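Side-chain contacts in ammonium transporter (Kuenenia stuttgartiensis, PDB 6EU6), which probably senses ammonium at the membrane through a trimeric ammonium-transporter-like module and signals to a histidine kinase: residues 3-6 / 7-11; 28-31 / 32-36; 218-221 / 222-225; 316-319 / 320-324. All coordinates share one frame; numbering follows the deposited sequence.

Contact 1 (3-6 / 7-11); sequences NIQI and NINHL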
loop_
_atom_site.group_PDB
_atom_site.type_symbol
_atom_site.label_atom_id
_atom_site.label_comp_id
_atom_site.label_asym_id
_atom_site.label_seq_id
_atom_site.Cartn_x
_atom_site.Cartn_y
_atom_site.Cartn_z
ATOM N N ASN A 3 -3.017 18.734 -24.951
ATOM C CA ASN A 3 -3.001 19.189 -23.561
ATOM C C ASN A 3 -3.683 18.187 -22.648
ATOM O O ASN A 3 -3.247 17.969 -21.568
ATOM C CB ASN A 3 -3.532 20.630 -23.330
ATOM C CG ASN A 3 -4.263 21.202 -24.533
ATOM O OD1 ASN A 3 -3.644 21.594 -25.542
ATOM N ND2 ASN A 3 -5.594 21.255 -24.441
ATOM N N ILE A 4 -4.722 17.533 -23.103
ATOM C CA ILE A 4 -5.324 16.471 -22.325
ATOM C C ILE A 4 -4.402 15.254 -22.199
ATOM O O ILE A 4 -4.313 14.692 -21.083
ATOM C CB ILE A 4 -6.690 16.093 -22.888
ATOM C CG1 ILE A 4 -7.639 17.257 -22.610
ATOM C CG2 ILE A 4 -7.239 14.854 -22.228
ATOM C CD1 ILE A 4 -9.028 17.030 -23.122
ATOM N N GLN A 5 -3.751 14.817 -23.300
ATOM C CA GLN A 5 -2.748 13.747 -23.219
ATOM C C GLN A 5 -1.584 14.097 -22.248
ATOM O O GLN A 5 -1.103 13.236 -21.495
ATOM C CB GLN A 5 -2.215 13.352 -24.605
ATOM C CG GLN A 5 -1.250 12.114 -24.567
ATOM C CD GLN A 5 -1.840 10.699 -24.237
ATOM O OE1 GLN A 5 -2.905 10.245 -24.742
ATOM N NE2 GLN A 5 -1.119 9.979 -23.394
ATOM N N ILE A 6 -1.161 15.355 -22.240
ATOM C CA ILE A 6 -0.121 15.783 -21.310
ATOM C C ILE A 6 -0.604 15.622 -19.863
ATOM O O ILE A 6 0.164 15.158 -19.011
ATOM C CB ILE A 6 0.299 17.228 -21.543
ATOM C CG1 ILE A 6 1.167 17.335 -22.823
ATOM C CG2 ILE A 6 1.099 17.746 -20.357
ATOM C CD1 ILE A 6 1.458 18.776 -23.262
ATOM N N ASN A 7 -1.869 15.976 -19.598
ATOM C CA ASN A 7 -2.476 15.801 -18.273
ATOM C C ASN A 7 -2.541 14.339 -17.820
ATOM O O ASN A 7 -2.249 14.041 -16.689
ATOM C CB ASN A 7 -3.895 16.350 -18.209
ATOM C CG ASN A 7 -3.908 17.847 -18.112
ATOM O OD1 ASN A 7 -2.870 18.428 -17.869
ATOM N ND2 ASN A 7 -5.088 18.468 -18.302
ATOM N N ILE A 8 -2.908 13.457 -18.724
ATOM C CA ILE A 8 -2.972 12.009 -18.453
ATOM C C ILE A 8 -1.540 11.501 -18.139
ATOM O O ILE A 8 -1.371 10.603 -17.328
ATOM C CB ILE A 8 -3.502 11.355 -19.727
ATOM C CG1 ILE A 8 -4.989 11.638 -19.831
ATOM C CG2 ILE A 8 -3.251 9.894 -19.789
ATOM C CD1 ILE A 8 -5.542 11.295 -21.211
ATOM N N ASN A 9 -0.547 12.064 -18.822
ATOM C CA ASN A 9 0.820 11.618 -18.715
ATOM C C ASN A 9 1.383 12.030 -17.361
ATOM O O ASN A 9 2.059 11.232 -16.687
ATOM C CB ASN A 9 1.681 12.194 -19.826
ATOM C CG ASN A 9 1.451 11.542 -21.142
ATOM O OD1 ASN A 9 0.779 10.539 -21.320
ATOM N ND2 ASN A 9 1.994 12.162 -22.134
ATOM N N HIS A 10 1.049 13.230 -16.918
ATOM C CA HIS A 10 1.321 13.648 -15.538
ATOM C C HIS A 10 0.694 12.748 -14.503
ATOM O O HIS A 10 1.339 12.335 -13.572
ATOM C CB HIS A 10 0.838 15.074 -15.250
ATOM C CG HIS A 10 1.746 16.135 -15.755
ATOM N ND1 HIS A 10 2.861 16.536 -15.073
ATOM C CD2 HIS A 10 1.655 16.954 -16.824
ATOM C CE1 HIS A 10 3.462 17.502 -15.726
ATOM N NE2 HIS A 10 2.761 17.763 -16.797
ATOM N N LEU A 11 -0.578 12.456 -14.677
ATOM C CA LEU A 11 -1.279 11.635 -13.756
ATOM C C LEU A 11 -0.569 10.290 -13.583
ATOM O O LEU A 11 -0.378 9.830 -12.432
ATOM C CB LEU A 11 -2.712 11.441 -14.213
ATOM C CG LEU A 11 -3.608 10.513 -13.381
ATOM C CD1 LEU A 11 -3.608 10.924 -11.918
ATOM C CD2 LEU A 11 -5.026 10.530 -13.969
#

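Contact 2 (28-31 / 32-36); sequences TSYE and TGFSQ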
loop_
_atom_site.group_PDB
_atom_site.type_symbol
_atom_site.label_atom_id
_atom_site.label_comp_id
_atom_site.label_asym_id
_atom_site.label_seq_id
_atom_site.Cartn_x
_atom_site.Cartn_y
_atom_site.Cartn_z
ATOM N N THR A 28 12.224 -1.285 3.774
ATOM C CA THR A 28 12.256 -1.242 5.247
ATOM C C THR A 28 11.762 -2.610 5.813
ATOM O O THR A 28 12.428 -3.239 6.642
ATOM C CB THR A 28 11.363 -0.126 5.791
ATOM O OG1 THR A 28 11.771 1.142 5.237
ATOM C CG2 THR A 28 11.495 -0.105 7.357
ATOM N N SER A 29 10.634 -3.113 5.286
ATOM C CA SER A 29 10.117 -4.403 5.805
ATOM C C SER A 29 11.030 -5.537 5.477
ATOM O O SER A 29 11.193 -6.423 6.298
ATOM C CB SER A 29 8.757 -4.768 5.252
ATOM O OG SER A 29 8.013 -3.632 5.338
ATOM N N TYR A 30 11.457 -5.601 4.210
ATOM C CA TYR A 30 12.337 -6.670 3.731
ATOM C C TYR A 30 13.611 -6.744 4.609
ATOM O O TYR A 30 13.978 -7.821 5.137
ATOM C CB TYR A 30 12.695 -6.381 2.284
ATOM C CG TYR A 30 13.307 -7.533 1.571
ATOM C CD1 TYR A 30 12.501 -8.505 1.032
ATOM C CD2 TYR A 30 14.722 -7.666 1.458
ATOM C CE1 TYR A 30 13.014 -9.542 0.299
ATOM C CE2 TYR A 30 15.282 -8.735 0.731
ATOM C CZ TYR A 30 14.421 -9.668 0.176
ATOM O OH TYR A 30 14.870 -10.748 -0.492
ATOM N N GLU A 31 14.294 -5.596 4.741
ATOM C CA GLU A 31 15.495 -5.590 5.492
ATOM C C GLU A 31 15.260 -5.923 6.982
ATOM O O GLU A 31 16.089 -6.623 7.557
ATOM C CB GLU A 31 16.287 -4.277 5.366
ATOM C CG GLU A 31 16.594 -3.901 3.914
ATOM C CD GLU A 31 17.284 -2.510 3.741
ATOM O OE1 GLU A 31 17.817 -1.994 4.831
ATOM O OE2 GLU A 31 17.310 -2.013 2.521
ATOM N N THR A 32 14.186 -5.389 7.591
ATOM C CA THR A 32 13.869 -5.672 8.963
ATOM C C THR A 32 13.593 -7.197 9.082
ATOM O O THR A 32 14.133 -7.874 9.939
ATOM C CB THR A 32 12.693 -4.882 9.406
ATOM O OG1 THR A 32 12.935 -3.497 9.278
ATOM C CG2 THR A 32 12.330 -5.190 10.905
ATOM N N GLY A 33 12.810 -7.759 8.162
ATOM C CA GLY A 33 12.566 -9.184 8.165
ATOM C C GLY A 33 13.805 -10.056 8.131
ATOM O O GLY A 33 13.904 -11.090 8.820
ATOM N N PHE A 34 14.745 -9.674 7.276
ATOM C CA PHE A 34 16.023 -10.386 7.115
ATOM C C PHE A 34 16.989 -10.158 8.319
ATOM O O PHE A 34 17.965 -10.801 8.430
ATOM C CB PHE A 34 16.734 -9.962 5.818
ATOM C CG PHE A 34 16.497 -10.868 4.666
ATOM C CD1 PHE A 34 15.332 -10.756 3.905
ATOM C CD2 PHE A 34 17.435 -11.813 4.299
ATOM C CE1 PHE A 34 15.103 -11.579 2.826
ATOM C CE2 PHE A 34 17.204 -12.652 3.211
ATOM C CZ PHE A 34 16.030 -12.529 2.471
ATOM N N SER A 35 16.694 -9.231 9.175
ATOM C CA SER A 35 17.604 -8.862 10.230
ATOM C C SER A 35 17.367 -9.745 11.474
ATOM O O SER A 35 16.328 -10.385 11.649
ATOM C CB SER A 35 17.444 -7.375 10.578
ATOM O OG SER A 35 16.540 -7.100 11.647
ATOM N N GLN A 36 18.351 -9.729 12.338
ATOM C CA GLN A 36 18.180 -10.326 13.641
ATOM C C GLN A 36 17.288 -9.412 14.385
ATOM O O GLN A 36 17.349 -8.218 14.253
ATOM C CB GLN A 36 19.529 -10.502 14.339
ATOM C CG GLN A 36 20.483 -11.486 13.588
ATOM C CD GLN A 36 21.831 -11.362 14.293
ATOM O OE1 GLN A 36 22.002 -11.829 15.371
ATOM N NE2 GLN A 36 22.686 -10.557 13.753
#

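Contact 3 (218-221 / 222-225); sequences FGWF and GFNG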
loop_
_atom_site.group_PDB
_atom_site.type_symbol
_atom_site.label_atom_id
_atom_site.label_comp_id
_atom_site.label_asym_id
_atom_site.label_seq_id
_atom_site.Cartn_x
_atom_site.Cartn_y
_atom_site.Cartn_z
ATOM N N PHE A 218 4.854 -4.821 -6.085
ATOM C CA PHE A 218 3.859 -3.800 -6.359
ATOM C C PHE A 218 4.487 -2.510 -6.796
ATOM O O PHE A 218 4.155 -1.990 -7.824
ATOM C CB PHE A 218 3.056 -3.534 -5.109
ATOM C CG PHE A 218 2.131 -2.404 -5.227
ATOM C CD1 PHE A 218 0.850 -2.590 -5.755
ATOM C CD2 PHE A 218 2.474 -1.182 -4.732
ATOM C CE1 PHE A 218 -0.043 -1.539 -5.822
ATOM C CE2 PHE A 218 1.618 -0.081 -4.840
ATOM C CZ PHE A 218 0.345 -0.260 -5.386
ATOM N N GLY A 219 5.406 -1.996 -6.014
ATOM C CA GLY A 219 6.141 -0.806 -6.435
ATOM C C GLY A 219 6.844 -0.874 -7.772
ATOM O O GLY A 219 6.900 0.134 -8.505
ATOM N N TRP A 220 7.392 -2.046 -8.096
ATOM C CA TRP A 220 8.102 -2.236 -9.389
ATOM C C TRP A 220 7.169 -2.054 -10.567
ATOM O O TRP A 220 7.617 -1.687 -11.652
ATOM C CB TRP A 220 8.835 -3.616 -9.464
ATOM C CG TRP A 220 10.269 -3.458 -9.316
ATOM C CD1 TRP A 220 11.089 -2.737 -10.139
ATOM C CD2 TRP A 220 11.119 -4.037 -8.311
ATOM N NE1 TRP A 220 12.407 -2.818 -9.676
ATOM C CE2 TRP A 220 12.455 -3.632 -8.592
ATOM C CE3 TRP A 220 10.909 -4.918 -7.267
ATOM C CZ2 TRP A 220 13.526 -4.021 -7.830
ATOM C CZ3 TRP A 220 11.991 -5.298 -6.498
ATOM C CH2 TRP A 220 13.284 -4.836 -6.791
ATOM N N PHE A 221 5.853 -2.281 -10.361
ATOM C CA PHE A 221 4.883 -1.948 -11.378
ATOM C C PHE A 221 4.929 -0.481 -11.786
ATOM O O PHE A 221 4.873 -0.141 -13.025
ATOM C CB PHE A 221 3.433 -2.332 -10.978
ATOM C CG PHE A 221 3.190 -3.827 -10.828
ATOM C CD1 PHE A 221 3.848 -4.765 -11.629
ATOM C CD2 PHE A 221 2.323 -4.299 -9.859
ATOM C CE1 PHE A 221 3.604 -6.118 -11.467
ATOM C CE2 PHE A 221 2.110 -5.660 -9.685
ATOM C CZ PHE A 221 2.745 -6.551 -10.510
ATOM N N GLY A 222 5.043 0.394 -10.776
ATOM C CA GLY A 222 5.207 1.819 -11.048
ATOM C C GLY A 222 6.592 2.128 -11.604
ATOM O O GLY A 222 6.781 2.970 -12.475
ATOM N N PHE A 223 7.579 1.472 -11.035
ATOM C CA PHE A 223 8.978 1.679 -11.477
ATOM C C PHE A 223 9.123 1.455 -12.962
ATOM O O PHE A 223 9.614 2.342 -13.708
ATOM C CB PHE A 223 9.829 0.728 -10.642
ATOM C CG PHE A 223 11.225 1.172 -10.434
ATOM C CD1 PHE A 223 12.200 0.798 -11.370
ATOM C CD2 PHE A 223 11.611 1.729 -9.260
ATOM C CE1 PHE A 223 13.529 1.157 -11.148
ATOM C CE2 PHE A 223 12.925 2.162 -9.065
ATOM C CZ PHE A 223 13.865 1.880 -10.036
ATOM N N ASN A 224 8.554 0.324 -13.430
ATOM C CA ASN A 224 8.564 -0.038 -14.843
ATOM C C ASN A 224 7.513 0.694 -15.692
ATOM O O ASN A 224 7.837 1.338 -16.680
ATOM C CB ASN A 224 8.403 -1.547 -15.016
ATOM C CG ASN A 224 9.713 -2.312 -14.746
ATOM O OD1 ASN A 224 9.964 -2.788 -13.686
ATOM N ND2 ASN A 224 10.496 -2.466 -15.770
ATOM N N GLY A 225 6.249 0.578 -15.316
ATOM C CA GLY A 225 5.185 1.269 -16.031
ATOM C C GLY A 225 5.384 2.762 -16.144
ATOM O O GLY A 225 5.069 3.365 -17.176
#

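Contact 4 (316-319 / 320-324); sequences IDDP and VSAIA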
loop_
_atom_site.group_PDB
_atom_site.type_symbol
_atom_site.label_atom_id
_atom_site.label_comp_id
_atom_site.label_asym_id
_atom_site.label_seq_id
_atom_site.Cartn_x
_atom_site.Cartn_y
_atom_site.Cartn_z
ATOM N N ILE A 316 32.033 -11.894 1.306
ATOM C CA ILE A 316 31.382 -10.594 1.587
ATOM C C ILE A 316 30.076 -10.875 2.296
ATOM O O ILE A 316 29.263 -11.702 1.815
ATOM C CB ILE A 316 31.171 -9.764 0.332
ATOM C CG1 ILE A 316 32.533 -9.549 -0.333
ATOM C CG2 ILE A 316 30.497 -8.410 0.659
ATOM C CD1 ILE A 316 32.451 -9.022 -1.742
ATOM N N ASP A 317 29.920 -10.293 3.478
ATOM C CA ASP A 317 28.721 -10.556 4.276
ATOM C C ASP A 317 27.615 -9.508 3.961
ATOM O O ASP A 317 27.709 -8.320 4.356
ATOM C CB ASP A 317 29.045 -10.569 5.749
ATOM C CG ASP A 317 27.836 -10.993 6.628
ATOM O OD1 ASP A 317 26.840 -11.603 6.183
ATOM O OD2 ASP A 317 27.897 -10.716 7.814
ATOM N N ASP A 318 26.551 -9.994 3.312
ATOM C CA ASP A 318 25.449 -9.130 2.762
ATOM C C ASP A 318 24.142 -9.663 3.324
ATOM O O ASP A 318 23.589 -10.670 2.828
ATOM C CB ASP A 318 25.482 -9.272 1.284
ATOM C CG ASP A 318 24.416 -8.451 0.565
ATOM O OD1 ASP A 318 23.485 -7.838 1.199
ATOM O OD2 ASP A 318 24.531 -8.532 -0.685
ATOM N N PRO A 319 23.725 -9.107 4.447
ATOM C CA PRO A 319 22.602 -9.703 5.201
ATOM C C PRO A 319 21.290 -9.829 4.404
ATOM O O PRO A 319 20.506 -10.673 4.720
ATOM C CB PRO A 319 22.418 -8.700 6.349
ATOM C CG PRO A 319 23.798 -8.100 6.531
ATOM C CD PRO A 319 24.288 -7.913 5.138
ATOM N N VAL A 320 21.076 -9.033 3.352
ATOM C CA VAL A 320 19.845 -9.105 2.559
ATOM C C VAL A 320 20.056 -9.569 1.139
ATOM O O VAL A 320 19.148 -9.493 0.362
ATOM C CB VAL A 320 19.097 -7.753 2.525
ATOM C CG1 VAL A 320 18.839 -7.224 3.938
ATOM C CG2 VAL A 320 19.827 -6.750 1.685
ATOM N N SER A 321 21.269 -9.982 0.804
ATOM C CA SER A 321 21.679 -10.339 -0.547
ATOM C C SER A 321 21.496 -9.190 -1.545
ATOM O O SER A 321 21.094 -9.406 -2.687
ATOM C CB SER A 321 20.971 -11.599 -1.002
ATOM O OG SER A 321 21.155 -12.615 -0.065
ATOM N N ALA A 322 21.664 -7.948 -1.066
ATOM C CA ALA A 322 21.528 -6.768 -1.888
ATOM C C ALA A 322 22.435 -6.792 -3.136
ATOM O O ALA A 322 22.063 -6.336 -4.229
ATOM C CB ALA A 322 21.847 -5.546 -1.087
ATOM N N ILE A 323 23.642 -7.328 -2.960
ATOM C CA ILE A 323 24.626 -7.328 -4.075
ATOM C C ILE A 323 24.149 -8.279 -5.154
ATOM O O ILE A 323 24.058 -7.937 -6.309
ATOM C CB ILE A 323 26.010 -7.752 -3.591
ATOM C CG1 ILE A 323 26.513 -6.761 -2.531
ATOM C CG2 ILE A 323 26.929 -7.815 -4.801
ATOM C CD1 ILE A 323 27.684 -7.343 -1.691
ATOM N N ALA A 324 23.741 -9.459 -4.742
ATOM C CA ALA A 324 23.141 -10.388 -5.702
ATOM C C ALA A 324 21.883 -9.890 -6.366
ATOM O O ALA A 324 21.736 -10.060 -7.584
ATOM C CB ALA A 324 22.855 -11.705 -5.018
HETATM O O HOH W 1 24.580 -10.719 -2.213
HETATM O O HOH W 2 23.544 -12.968 1.215
#

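Contact 1 (3-6 / 7-11)
Ile6 O accepts the amide of His10 at 3.0 Å, and the same i to i+4 spacing joins Asn3 to Asn7, Ile4 to Ile8 and Gln5 to Asn9 in the opening turns of the long alpha-helix 2-34. This helix packs against its copies in the other two subunits of the Amt trimer. On one side of it the apolar branches CG2 of Ile4 and CD1 of Ile8 meet at 4.1 Å; Ile4 packs on Ile4 of the third subunit, and Ile8 on its own counterparts in both neighbouring chains. On another side Gln5 and Asn9 pair through their amides. Gln5 bends at chi2 (70°), so that NE2 donates a hydrogen bond to Asn9 OD1 one turn further along, at 2.9 Å and 144°, with the two amide planes turned 57° apart. Its amide oxygen, OE1, accepts from Asn7 ND2 of the third subunit. Asn7 itself lies elsewhere round the helix, and its ND2 serves Gln5 of the second subunit. Val231 N also donates to Asn9 OD1, and Ser95 bonds His10 ND1. Ile6 and His10 run side by side, pointing the same way, and the methyl CG2 of Ile6 lies 3.7 Å from CD2 of the imidazole.

Contact 2 (28-31 / 32-36)
Tyr30 and Phe34, one turn apart near the cytoplasmic end of alpha-helix 2-34, the first long helix of the Amt fold, lie side by side and point the same way. The phenyl group of Phe34 can be followed outward. Its CB rests 3.6 Å from Tyr30 O, the carbonyl that also accepts the amide of Phe34, and CD1 keeps close to this oxygen, which lies at the edge of the phenyl ring and in its plane. CD1 also sits over one face of the Tyr30 ring, displaced toward the rim; farther out, CE1 makes the closest approach, 3.3 Å from Tyr30 CZ, and CZ of Phe34 ends near the phenol oxygen, 3.6 Å from Tyr30 OH. The ring planes are inclined by 32° and the centroids stand 4.7 Å apart, an oblique pairing. With CG anti to the backbone N (chi1 -166°), Tyr30 carries its ring to the flank where Phe34 can overlie it. Phe270 and Leu274 of helix 266-280 pack on the same tyrosine. Glu31, between the two aromatics in sequence, bonds through OE1 to Thr112 and Asn47 and through OE2 to an ammonium ion, probably carried over from the crystallisation solution. On another flank Thr32 bonds twice to a single acceptor: its amide N and its OG1 reach Thr28 O from opposite faces of the carbonyl plane. The hydroxyl stands 36° out of that plane, yet Thr32 OG1 is only 2.7 Å from Thr28 O.

Contact 3 (218-221 / 222-225)
One face of the Phe223 ring receives the edge of the Trp220 indole in an edge-to-face pair: the five-membered ring and the phenyl have centroids 5.0 Å apart and planes at 63°. Indole NE1 stands over that face, displaced toward the rim, 4.0 Å from Phe223 CD1. Trp220 CD1 also lies 3.7 Å from Phe223 CB. Phe223 stacks in addition with the ring of Phe103, and the imidazole of His171 meets both Phe223 and Trp220. The trans chi1 of Phe223 (-153°) swings the phenyl beside Trp220, so that the two side chains point the same way. Asn224, the next residue, crosses the indole obliquely, their planes 41° apart.

Beneath the rings the i to i+4 pattern of the helix is broken at Gly222, whose amide stands 3.9 Å from Phe218 O and turns weakly to Gly219 O instead. It resumes at once: Phe223 N donates in the carbonyl plane to Gly219 O at 2.9 Å, Asn224 N reaches Trp220 O at 2.8 Å, and Gly225 N bonds to Phe221 O at 2.8 Å. Phe221 faces the trimer interface, where Phe21 and Phe98 of the third subunit meet it edge-to-face. Helices 2-34 and 266-280 pack around Trp220. This buried aromatic cluster belongs to alpha-helix 206-226 of the Amt fold. The stacked Phe223 and Phe103, with His171 against them, are consistent with the phenylalanine pair at the pore entrance of Amt transporters, beside the histidine-lined pore that runs through each Amt subunit.

Contact 4 (316-319 / 320-324)
Asp318 and the backbone of residues 320-323 form the compact part of this helix start, where a type I beta turn from Asp318 to Ser321 leads into helix 322-340 of the Amt fold. The fully trans chi1 of the aspartate (180°) lays its carboxylate across the amides of the first helical residues. OD2 accepts a hydrogen bond from Ile323 N at 2.7 Å through its syn lone pair, and the bond is nearly straight at 171°. OD1 is held less firmly, by a weak bond from Ala322 N at 2.9 Å and another weak one from Val320 N. Ser321 holds the N-cap position without a capping bond from its side chain; the Asp318 carboxylate, three residues earlier, receives the first helical amides instead. These amides, together with the start of the helix, would probably favour a charged carboxylate. The turn is closed by Ser321 N, which bonds to Asp318 O from well above the carbonyl plane. Packing is close here too, for CG1 of Ile323 lies 3.2 Å from Asp318 OD2.

The other part is looser and bridged by water. One water links Asp318 OD2 to Ala324 N; a second donates to both Asp318 O and Ser321 OG, the hydroxyl that also bonds Glu307. Farther back along the loop, Asp317 forms a salt bridge with Arg188. Toward the bound nonyl maltoside, apolar contact takes over: the detergent touches Ile316, whose side chain crosses that of Ile323 at about a right angle. Their contact is between methyl groups, Ile316 CG2 and Ile323 CD1, 3.8 Å apart.

Contacts 1 and 2 mark the two ends of helix 2-34, their centres about 38 Å apart; contact 3 follows on helix 206-226 and contact 4 at the start of helix 322-340. Contacts 2 and 4, far apart in sequence, touch directly: Phe34 CD2 lies 3.3 Å from Pro319 O, and Val320 packs against Phe34, Tyr30 and Glu31. Contact 3 comes to within about 8 Å of both contact 1 and contact 2 at the nearest atoms. Contacts 1, 2 and 3 reach neighbouring subunits, whereas contact 4 stays within its own chain, so helices 2-34 and 206-226 help build the trimer, while the join of helix 2-34 to helix 322-340 lies within one subunit.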